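Local coordinates for N-acylethanolamine-hydrolyzing acid amidase subunit alpha (Caenorhabditis elegans, PDB 6DY3), which forms, together with its beta subunit, an acid amidase that probably degrades fatty acid amides such as N-palmitoylethanolamine to ethanolamine and free fatty acids, at residues Y17-D22 and Q27-V32; K48-K53 and A103-H108; E77-A82 and L87-I92. One frame throughout, in Å; residues are numbered along the deposited sequence.

Contact 1 (Y17-D22 and Q27-V32); sequences YEINLD and QRWNQV
Ile19 presses its CD1 methyl onto one face of the Trp29 indole, 3.6 Å from Trp29 CE3. The approach is a CH-pi contact over the six-membered ring, with CD1 21° off the ring normal, and Ile19 CG1 follows behind it against CZ3 and CH2. The CG2 branch of Ile19 packs on the aliphatic start of Arg28, 3.9 Å from Arg28 CB. A second CH-pi contact extends this tight patch toward helix 30-36, where Val32 CG2 sits over the Tyr17 ring, 3.5 Å from Tyr17 CG. With Val32 chi1 at 170°, CG1 is anti to the backbone N and leaves CG2 to meet the ring. Arg28 runs extended past the carbonyl oxygen of Asn20 and lays one guanidinium face over Leu21, whose CD2 is 3.6 Å from Arg28 NH1. Its buried charge is answered by salt bridges from NH1 to Glu73 and Glu77, while NE donates to the carbonyl of Glu23.

The other flank is looser and wetter. A water there accepts from Asn20 N at 2.7 Å and donates to Arg28 O, bridging the two backbones, and the Asn20 side chain closes an Asx turn by accepting from Asp22 N. On the exposed side, Gln31 CG only borders the ring, 4.3 Å from Tyr17 CE1.

Residues Tyr17 to Asn20 pair in parallel with a strand of the beta subunit. The arrangement is thus a strand, a short connection and a helix packed beside a sheet that continues across the subunit interface of this autocatalytically cleaved heterodimer.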
loop_
_atom_site.group_PDB
_atom_site.type_symbol
_atom_site.label_atom_id
_atom_site.label_comp_id
_atom_site.label_asym_id
_atom_site.label_seq_id
_atom_site.Cartn_x
_atom_site.Cartn_y
_atom_site.Cartn_z
ATOM N N TYR A 17 -0.183 -0.033 -16.720
ATOM C CA TYR A 17 -0.256 1.294 -17.316
ATOM C C TYR A 17 1.044 2.032 -17.048
ATOM O O TYR A 17 1.720 1.787 -16.044
ATOM C CB TYR A 17 -1.423 2.130 -16.756
ATOM C CG TYR A 17 -2.793 1.591 -17.092
ATOM C CD1 TYR A 17 -3.472 2.027 -18.223
ATOM C CD2 TYR A 17 -3.409 0.645 -16.280
ATOM C CE1 TYR A 17 -4.719 1.537 -18.539
ATOM C CE2 TYR A 17 -4.660 0.148 -16.588
ATOM C CZ TYR A 17 -5.310 0.598 -17.720
ATOM O OH TYR A 17 -6.554 0.105 -18.036
ATOM N N GLU A 18 1.383 2.945 -17.954
ATOM C CA GLU A 18 2.480 3.882 -17.757
ATOM C C GLU A 18 1.884 5.257 -17.500
ATOM O O GLU A 18 1.084 5.755 -18.301
ATOM C CB GLU A 18 3.422 3.914 -18.963
ATOM C CG GLU A 18 4.446 2.788 -18.985
ATOM C CD GLU A 18 5.426 2.904 -20.151
ATOM O OE1 GLU A 18 5.459 3.966 -20.811
ATOM O OE2 GLU A 18 6.163 1.931 -20.410
ATOM N N ILE A 19 2.241 5.844 -16.368
ATOM C CA ILE A 19 1.828 7.196 -16.019
ATOM C C ILE A 19 3.006 8.106 -16.334
ATOM O O ILE A 19 4.057 8.032 -15.687
ATOM C CB ILE A 19 1.397 7.295 -14.547
ATOM C CG1 ILE A 19 0.146 6.441 -14.298
ATOM C CG2 ILE A 19 1.155 8.752 -14.138
ATOM C CD1 ILE A 19 -1.060 6.802 -15.151
ATOM N N ASN A 20 2.839 8.948 -17.351
ATOM C CA ASN A 20 3.905 9.834 -17.796
ATOM C C ASN A 20 3.910 11.079 -16.920
ATOM O O ASN A 20 2.966 11.874 -16.953
ATOM C CB ASN A 20 3.718 10.199 -19.264
ATOM C CG ASN A 20 4.981 10.749 -19.889
ATOM O OD1 ASN A 20 5.863 11.257 -19.197
ATOM N ND2 ASN A 20 5.076 10.649 -21.204
ATOM N N LEU A 21 4.968 11.242 -16.126
ATOM C CA LEU A 21 5.113 12.431 -15.297
ATOM C C LEU A 21 5.450 13.672 -16.109
ATOM O O LEU A 21 5.378 14.780 -15.567
ATOM C CB LEU A 21 6.198 12.205 -14.243
ATOM C CG LEU A 21 5.948 11.060 -13.265
ATOM C CD1 LEU A 21 7.122 10.922 -12.305
ATOM C CD2 LEU A 21 4.650 11.262 -12.501
ATOM N N ASP A 22 5.828 13.519 -17.380
ATOM C CA ASP A 22 6.067 14.668 -18.242
ATOM C C ASP A 22 4.777 15.286 -18.761
ATOM O O ASP A 22 4.781 16.458 -19.150
ATOM C CB ASP A 22 6.945 14.267 -19.432
ATOM C CG ASP A 22 8.326 13.792 -19.014
ATOM O OD1 ASP A 22 8.859 14.301 -18.005
ATOM O OD2 ASP A 22 8.882 12.917 -19.709
ATOM N N GLN A 27 -4.028 15.098 -17.064
ATOM C CA GLN A 27 -4.218 14.181 -18.179
ATOM C C GLN A 27 -3.593 12.816 -17.943
ATOM O O GLN A 27 -3.722 11.935 -18.799
ATOM C CB GLN A 27 -3.628 14.794 -19.457
ATOM C CG GLN A 27 -4.094 16.216 -19.687
ATOM C CD GLN A 27 -5.595 16.294 -19.855
ATOM O OE1 GLN A 27 -6.179 15.562 -20.657
ATOM N NE2 GLN A 27 -6.242 17.099 -19.016
ATOM N N ARG A 28 -2.940 12.609 -16.799
ATOM C CA ARG A 28 -2.097 11.433 -16.626
ATOM C C ARG A 28 -2.919 10.159 -16.460
ATOM O O ARG A 28 -2.510 9.085 -16.919
ATOM C CB ARG A 28 -1.180 11.640 -15.424
ATOM C CG ARG A 28 -0.140 12.724 -15.624
ATOM C CD ARG A 28 0.632 12.978 -14.346
ATOM N NE ARG A 28 1.574 14.083 -14.487
ATOM C CZ ARG A 28 2.353 14.528 -13.506
ATOM N NH1 ARG A 28 2.306 13.965 -12.306
ATOM N NH2 ARG A 28 3.181 15.541 -13.724
ATOM N N TRP A 29 -4.067 10.249 -15.792
ATOM C CA TRP A 29 -4.871 9.081 -15.475
ATOM C C TRP A 29 -6.029 8.887 -16.443
ATOM O O TRP A 29 -6.916 8.070 -16.174
ATOM C CB TRP A 29 -5.400 9.191 -14.044
ATOM C CG TRP A 29 -4.313 9.246 -13.025
ATOM C CD1 TRP A 29 -3.800 10.363 -12.426
ATOM C CD2 TRP A 29 -3.589 8.134 -12.488
ATOM N NE1 TRP A 29 -2.803 10.012 -11.547
ATOM C CE2 TRP A 29 -2.655 8.649 -11.569
ATOM C CE3 TRP A 29 -3.643 6.752 -12.694
ATOM C CZ2 TRP A 29 -1.785 7.830 -10.858
ATOM C CZ3 TRP A 29 -2.778 5.942 -11.986
ATOM C CH2 TRP A 29 -1.863 6.480 -11.081
ATOM N N ASN A 30 -6.032 9.598 -17.573
ATOM C CA ASN A 30 -7.163 9.528 -18.493
ATOM C C ASN A 30 -7.425 8.093 -18.942
ATOM O O ASN A 30 -8.563 7.614 -18.893
ATOM C CB ASN A 30 -6.913 10.426 -19.705
ATOM C CG ASN A 30 -6.798 11.887 -19.336
ATOM O OD1 ASN A 30 -7.164 12.300 -18.239
ATOM N ND2 ASN A 30 -6.275 12.681 -20.254
ATOM N N GLN A 31 -6.381 7.393 -19.388
ATOM C CA GLN A 31 -6.578 6.055 -19.934
ATOM C C GLN A 31 -7.024 5.078 -18.854
ATOM O O GLN A 31 -7.872 4.213 -19.102
ATOM C CB GLN A 31 -5.293 5.574 -20.603
ATOM C CG GLN A 31 -5.488 4.426 -21.566
ATOM C CD GLN A 31 -6.479 4.757 -22.669
ATOM O OE1 GLN A 31 -6.291 5.716 -23.425
ATOM N NE2 GLN A 31 -7.543 3.963 -22.766
ATOM N N VAL A 32 -6.449 5.190 -17.655
ATOM C CA VAL A 32 -6.857 4.336 -16.542
ATOM C C VAL A 32 -8.343 4.516 -16.256
ATOM O O VAL A 32 -9.091 3.540 -16.123
ATOM C CB VAL A 32 -6.000 4.636 -15.298
ATOM C CG1 VAL A 32 -6.561 3.938 -14.058
ATOM C CG2 VAL A 32 -4.554 4.215 -15.537
HETATM O O HOH W 1 0.343 9.353 -18.335
#

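Contact 2 (K48-K53 and A103-H108); sequences KKYIPK and AFDRRH
The type I turn carrying Lys49 and Tyr50, closed by a backbone bond from Ile51 N to Lys48 O, faces an irregular loop from which Asp105 and Arg107 reach across. The central event is a stack of the Arg107 guanidinium on the Tyr50 ring, the two planes 24° apart. Arg107 CZ lies over the face, 4.2 Å from the centroid of the Tyr50 ring and displaced toward its rim, so the contact is also a cation-pi interaction. The nearest approach to the ring is made by Arg107 NH2, 3.7 Å from Tyr50 CE1. A bend in the arginine chain, chi3 -68°, brings the flat group over the tyrosine, and the methylene CD passes 3.2 Å from the carbonyl oxygen of Lys49.

Asp105 fixes the rotation of that guanidinium from within the same loop. The two form a side-on salt bridge: Arg107 NE reaches OD1 of Asp105 at 2.9 Å on its syn side, and NH2 meets OD2 of Asp105 from above the carboxylate plane, at 2.7 Å along a nearly straight bond (179°). The backbone N of Arg107 also donates to OD1, on the anti side and from the opposite face of the carboxylate, completing an Asx turn. The acid thus bonds both the loop backbone and the group laid on Tyr50, and its charge probably offsets that of the arginine beside the ring.

The tyrosine hydroxyl is hydrogen-bonded to Asp22 of the beta subunit, placing this contact at the subunit interface. The turn opens the loop between helix 40-48 and helix 56-63, whose Trp60 packs on Ile51, whereas the facing loop follows helix 89-97.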
loop_
_atom_site.group_PDB
_atom_site.type_symbol
_atom_site.label_atom_id
_atom_site.label_comp_id
_atom_site.label_asym_id
_atom_site.label_seq_id
_atom_site.Cartn_x
_atom_site.Cartn_y
_atom_site.Cartn_z
ATOM N N LYS A 48 -18.269 4.885 0.175
ATOM C CA LYS A 48 -18.813 5.880 1.092
ATOM C C LYS A 48 -19.553 5.228 2.249
ATOM O O LYS A 48 -19.530 5.743 3.373
ATOM C CB LYS A 48 -19.757 6.827 0.346
ATOM C CG LYS A 48 -19.090 7.694 -0.721
ATOM C CD LYS A 48 -19.998 8.848 -1.153
ATOM C CE LYS A 48 -21.354 8.360 -1.663
ATOM N NZ LYS A 48 -22.274 9.494 -1.955
ATOM N N LYS A 49 -20.205 4.093 1.998
ATOM C CA LYS A 49 -20.950 3.408 3.046
ATOM C C LYS A 49 -20.066 2.996 4.215
ATOM O O LYS A 49 -20.582 2.761 5.312
ATOM C CB LYS A 49 -21.633 2.182 2.450
ATOM C CG LYS A 49 -22.630 2.519 1.360
ATOM C CD LYS A 49 -23.275 1.268 0.799
ATOM C CE LYS A 49 -24.186 1.591 -0.373
ATOM N NZ LYS A 49 -24.765 0.359 -0.986
ATOM N N TYR A 50 -18.752 2.896 4.012
ATOM C CA TYR A 50 -17.851 2.510 5.087
ATOM C C TYR A 50 -17.473 3.673 5.992
ATOM O O TYR A 50 -16.928 3.439 7.076
ATOM C CB TYR A 50 -16.581 1.889 4.509
ATOM C CG TYR A 50 -16.770 0.482 3.975
ATOM C CD1 TYR A 50 -16.479 -0.626 4.758
ATOM C CD2 TYR A 50 -17.236 0.267 2.682
ATOM C CE1 TYR A 50 -16.642 -1.912 4.267
ATOM C CE2 TYR A 50 -17.402 -1.015 2.183
ATOM C CZ TYR A 50 -17.103 -2.100 2.978
ATOM O OH TYR A 50 -17.266 -3.374 2.483
ATOM N N ILE A 51 -17.724 4.905 5.570
ATOM C CA ILE A 51 -17.437 6.068 6.413
ATOM C C ILE A 51 -18.514 6.165 7.490
ATOM O O ILE A 51 -19.710 6.127 7.157
ATOM C CB ILE A 51 -17.389 7.346 5.575
ATOM C CG1 ILE A 51 -16.412 7.198 4.406
ATOM C CG2 ILE A 51 -16.970 8.528 6.446
ATOM C CD1 ILE A 51 -16.382 8.387 3.460
ATOM N N PRO A 52 -18.149 6.292 8.768
ATOM C CA PRO A 52 -19.173 6.438 9.813
ATOM C C PRO A 52 -20.102 7.604 9.513
ATOM O O PRO A 52 -19.656 8.712 9.213
ATOM C CB PRO A 52 -18.353 6.681 11.085
ATOM C CG PRO A 52 -17.024 6.088 10.798
ATOM C CD PRO A 52 -16.788 6.288 9.333
ATOM N N LYS A 53 -21.407 7.346 9.605
ATOM C CA LYS A 53 -22.385 8.356 9.208
ATOM C C LYS A 53 -22.234 9.668 9.968
ATOM O O LYS A 53 -22.377 10.730 9.336
ATOM C CB LYS A 53 -23.802 7.797 9.373
ATOM C CG LYS A 53 -24.879 8.679 8.759
ATOM C CD LYS A 53 -26.221 7.965 8.691
ATOM C CE LYS A 53 -27.277 8.829 8.015
ATOM N NZ LYS A 53 -28.528 8.068 7.724
ATOM N N ALA A 103 -11.164 -0.826 3.886
ATOM C CA ALA A 103 -10.313 -1.997 4.054
ATOM C C ALA A 103 -10.745 -2.847 5.242
ATOM O O ALA A 103 -10.737 -4.080 5.161
ATOM C CB ALA A 103 -8.861 -1.558 4.219
ATOM N N PHE A 104 -11.132 -2.213 6.343
ATOM C CA PHE A 104 -11.461 -2.909 7.581
ATOM C C PHE A 104 -12.818 -2.405 8.054
ATOM O O PHE A 104 -12.953 -1.234 8.418
ATOM C CB PHE A 104 -10.372 -2.677 8.632
ATOM C CG PHE A 104 -10.537 -3.501 9.873
ATOM C CD1 PHE A 104 -10.651 -4.877 9.796
ATOM C CD2 PHE A 104 -10.563 -2.901 11.120
ATOM C CE1 PHE A 104 -10.799 -5.641 10.943
ATOM C CE2 PHE A 104 -10.711 -3.660 12.270
ATOM C CZ PHE A 104 -10.828 -5.030 12.180
ATOM N N ASP A 105 -13.820 -3.280 8.038
ATOM C CA ASP A 105 -15.181 -2.871 8.367
ATOM C C ASP A 105 -15.301 -2.584 9.860
ATOM O O ASP A 105 -15.109 -3.479 10.691
ATOM C CB ASP A 105 -16.169 -3.957 7.951
ATOM C CG ASP A 105 -17.584 -3.433 7.797
ATOM O OD1 ASP A 105 -17.870 -2.326 8.299
ATOM O OD2 ASP A 105 -18.408 -4.126 7.165
ATOM N N ARG A 106 -15.630 -1.337 10.197
ATOM C CA ARG A 106 -15.750 -0.903 11.584
ATOM C C ARG A 106 -17.090 -0.216 11.834
ATOM O O ARG A 106 -17.214 0.607 12.745
ATOM C CB ARG A 106 -14.590 0.019 11.961
ATOM C CG ARG A 106 -13.260 -0.703 12.082
ATOM C CD ARG A 106 -12.101 0.258 12.306
ATOM N NE ARG A 106 -11.746 0.993 11.093
ATOM C CZ ARG A 106 -10.660 1.753 10.967
ATOM N NH1 ARG A 106 -9.811 1.878 11.984
ATOM N NH2 ARG A 106 -10.416 2.386 9.823
ATOM N N ARG A 107 -18.107 -0.555 11.040
ATOM C CA ARG A 107 -19.413 0.072 11.191
ATOM C C ARG A 107 -20.184 -0.477 12.386
ATOM O O ARG A 107 -21.041 0.223 12.938
ATOM C CB ARG A 107 -20.227 -0.112 9.911
ATOM C CG ARG A 107 -19.736 0.733 8.749
ATOM C CD ARG A 107 -20.417 0.346 7.440
ATOM N NE ARG A 107 -20.027 -0.983 6.983
ATOM C CZ ARG A 107 -20.403 -1.513 5.823
ATOM N NH1 ARG A 107 -21.186 -0.830 5.002
ATOM N NH2 ARG A 107 -19.993 -2.729 5.483
ATOM N N HIS A 108 -19.901 -1.715 12.798
ATOM C CA HIS A 108 -20.549 -2.273 13.979
ATOM C C HIS A 108 -20.252 -1.460 15.233
ATOM O O HIS A 108 -21.029 -1.514 16.192
ATOM C CB HIS A 108 -20.102 -3.720 14.184
ATOM C CG HIS A 108 -18.631 -3.868 14.422
ATOM N ND1 HIS A 108 -17.699 -3.764 13.411
ATOM C CD2 HIS A 108 -17.929 -4.109 15.555
ATOM C CE1 HIS A 108 -16.488 -3.936 13.909
ATOM N NE2 HIS A 108 -16.600 -4.148 15.210
#

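Contact 3 (E77-A82 and L87-I92); sequences ELKGIA and LPIGEI
Ala82 packs against both Ile89 and Ile92 where helices 72-85 and 89-97, consecutive in the chain and joined by a short loop, meet as a helix-loop-helix pair. Its CB is the small central element, 3.7 Å from CB of Ile89 and 3.8 Å from CD1 of Ile92. The two isoleucines diverge from there. In Ile89, CG1 is anti to the backbone N (chi1 -177°), which sends CD1 along the first helix to the aliphatic part of Lys79, 3.4 Å from its CG, at the more exposed border. Ile92, directed at helix 72-85, is buried: its CD1 also touches CG2 of Ile81 at 3.9 Å, and its CG2 meets CD2 of Leu78 at 4.0 Å as the two side chains slide past each other in opposite directions. Leu51 of the beta subunit packs on Ile81, Leu87 and Ile92, so this apolar seam continues into the neighbouring chain.

One polar bond spans the connection just ahead of the second helix. Leu87 N donates to Ala82 O at 3.3 Å, lying in the carbonyl plane on a lone pair, with a bent N-H...O angle of 142°.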
loop_
_atom_site.group_PDB
_atom_site.type_symbol
_atom_site.label_atom_id
_atom_site.label_comp_id
_atom_site.label_asym_id
_atom_site.label_seq_id
_atom_site.Cartn_x
_atom_site.Cartn_y
_atom_site.Cartn_z
ATOM N N GLU A 77 -4.068 16.302 -10.647
ATOM C CA GLU A 77 -4.378 14.904 -10.934
ATOM C C GLU A 77 -5.760 14.543 -10.411
ATOM O O GLU A 77 -6.573 13.944 -11.123
ATOM C CB GLU A 77 -3.323 13.985 -10.320
ATOM C CG GLU A 77 -1.953 14.074 -10.956
ATOM C CD GLU A 77 -1.048 12.921 -10.542
ATOM O OE1 GLU A 77 -1.558 11.960 -9.926
ATOM O OE2 GLU A 77 0.166 12.969 -10.835
ATOM N N LEU A 78 -6.045 14.905 -9.159
ATOM C CA LEU A 78 -7.347 14.599 -8.580
ATOM C C LEU A 78 -8.464 15.289 -9.351
ATOM O O LEU A 78 -9.517 14.691 -9.600
ATOM C CB LEU A 78 -7.370 15.012 -7.112
ATOM C CG LEU A 78 -6.482 14.177 -6.188
ATOM C CD1 LEU A 78 -6.342 14.857 -4.834
ATOM C CD2 LEU A 78 -7.033 12.752 -6.028
ATOM N N LYS A 79 -8.255 16.548 -9.741
ATOM C CA LYS A 79 -9.249 17.236 -10.554
ATOM C C LYS A 79 -9.412 16.554 -11.904
ATOM O O LYS A 79 -10.537 16.371 -12.385
ATOM C CB LYS A 79 -8.858 18.704 -10.728
ATOM C CG LYS A 79 -9.014 19.530 -9.456
ATOM C CD LYS A 79 -8.678 20.993 -9.671
ATOM C CE LYS A 79 -8.914 21.802 -8.400
ATOM N NZ LYS A 79 -10.310 21.647 -7.860
ATOM N N GLY A 80 -8.303 16.158 -12.526
ATOM C CA GLY A 80 -8.395 15.432 -13.782
ATOM C C GLY A 80 -9.115 14.106 -13.631
ATOM O O GLY A 80 -9.899 13.713 -14.496
ATOM N N ILE A 81 -8.869 13.404 -12.522
ATOM C CA ILE A 81 -9.563 12.143 -12.276
ATOM C C ILE A 81 -11.060 12.384 -12.136
ATOM O O ILE A 81 -11.878 11.635 -12.682
ATOM C CB ILE A 81 -8.980 11.443 -11.033
ATOM C CG1 ILE A 81 -7.573 10.917 -11.340
ATOM C CG2 ILE A 81 -9.893 10.299 -10.572
ATOM C CD1 ILE A 81 -6.862 10.312 -10.141
ATOM N N ALA A 82 -11.442 13.435 -11.405
ATOM C CA ALA A 82 -12.859 13.730 -11.215
ATOM C C ALA A 82 -13.519 14.121 -12.530
ATOM O O ALA A 82 -14.685 13.783 -12.772
ATOM C CB ALA A 82 -13.025 14.840 -10.179
ATOM N N LEU A 87 -17.219 12.070 -11.648
ATOM C CA LEU A 87 -17.625 11.870 -10.271
ATOM C C LEU A 87 -17.218 13.071 -9.424
ATOM O O LEU A 87 -16.185 13.694 -9.686
ATOM C CB LEU A 87 -16.982 10.601 -9.704
ATOM C CG LEU A 87 -17.390 9.331 -10.454
ATOM C CD1 LEU A 87 -16.426 8.194 -10.165
ATOM C CD2 LEU A 87 -18.818 8.932 -10.107
ATOM N N PRO A 88 -17.993 13.410 -8.394
ATOM C CA PRO A 88 -17.697 14.624 -7.620
ATOM C C PRO A 88 -16.327 14.551 -6.961
ATOM O O PRO A 88 -15.967 13.549 -6.339
ATOM C CB PRO A 88 -18.831 14.672 -6.590
ATOM C CG PRO A 88 -19.347 13.287 -6.514
ATOM C CD PRO A 88 -19.166 12.692 -7.868
ATOM N N ILE A 89 -15.559 15.635 -7.110
ATOM C CA ILE A 89 -14.172 15.647 -6.654
ATOM C C ILE A 89 -14.074 15.500 -5.144
ATOM O O ILE A 89 -13.140 14.870 -4.637
ATOM C CB ILE A 89 -13.464 16.931 -7.124
ATOM C CG1 ILE A 89 -11.992 16.894 -6.705
ATOM C CG2 ILE A 89 -14.157 18.162 -6.562
ATOM C CD1 ILE A 89 -11.167 18.000 -7.290
ATOM N N GLY A 90 -15.022 16.063 -4.401
ATOM C CA GLY A 90 -14.964 15.946 -2.955
ATOM C C GLY A 90 -14.971 14.504 -2.490
ATOM O O GLY A 90 -14.322 14.155 -1.499
ATOM N N GLU A 91 -15.712 13.645 -3.192
ATOM C CA GLU A 91 -15.732 12.230 -2.838
ATOM C C GLU A 91 -14.413 11.560 -3.201
ATOM O O GLU A 91 -13.894 10.739 -2.436
ATOM C CB GLU A 91 -16.908 11.538 -3.529
ATOM C CG GLU A 91 -18.275 12.039 -3.059
ATOM C CD GLU A 91 -19.444 11.355 -3.760
ATOM O OE1 GLU A 91 -19.206 10.583 -4.713
ATOM O OE2 GLU A 91 -20.605 11.599 -3.363
ATOM N N ILE A 92 -13.845 11.919 -4.351
ATOM C CA ILE A 92 -12.570 11.340 -4.765
ATOM C C ILE A 92 -11.465 11.740 -3.797
ATOM O O ILE A 92 -10.619 10.917 -3.425
ATOM C CB ILE A 92 -12.253 11.755 -6.214
ATOM C CG1 ILE A 92 -13.178 10.990 -7.164
ATOM C CG2 ILE A 92 -10.767 11.531 -6.549
ATOM C CD1 ILE A 92 -13.104 11.440 -8.598
#

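Contact 3 lies nearest the centre of the chain, whereas contacts 1 and 2 are peripheral, on opposite sides of that centre and about 31 Å apart between their own centres. Contact 1 is nonetheless largely buried, with the beta subunit and helix 72-85 packed against it; contacts 2 and 3 are only partly buried. The helical pair of contact 3 joins the other two: Glu77 reaches contact 1, with a probable hydrogen bond from Trp29 beside its salt bridge to Arg28, and Glu91 forms a salt bridge with Lys48 of contact 2. Chemistry follows place, with almost purely aliphatic packing in contact 3, methyl-on-ring contacts plus a bridging water in contact 1, and a charged guanidinium on an aromatic ring in contact 2.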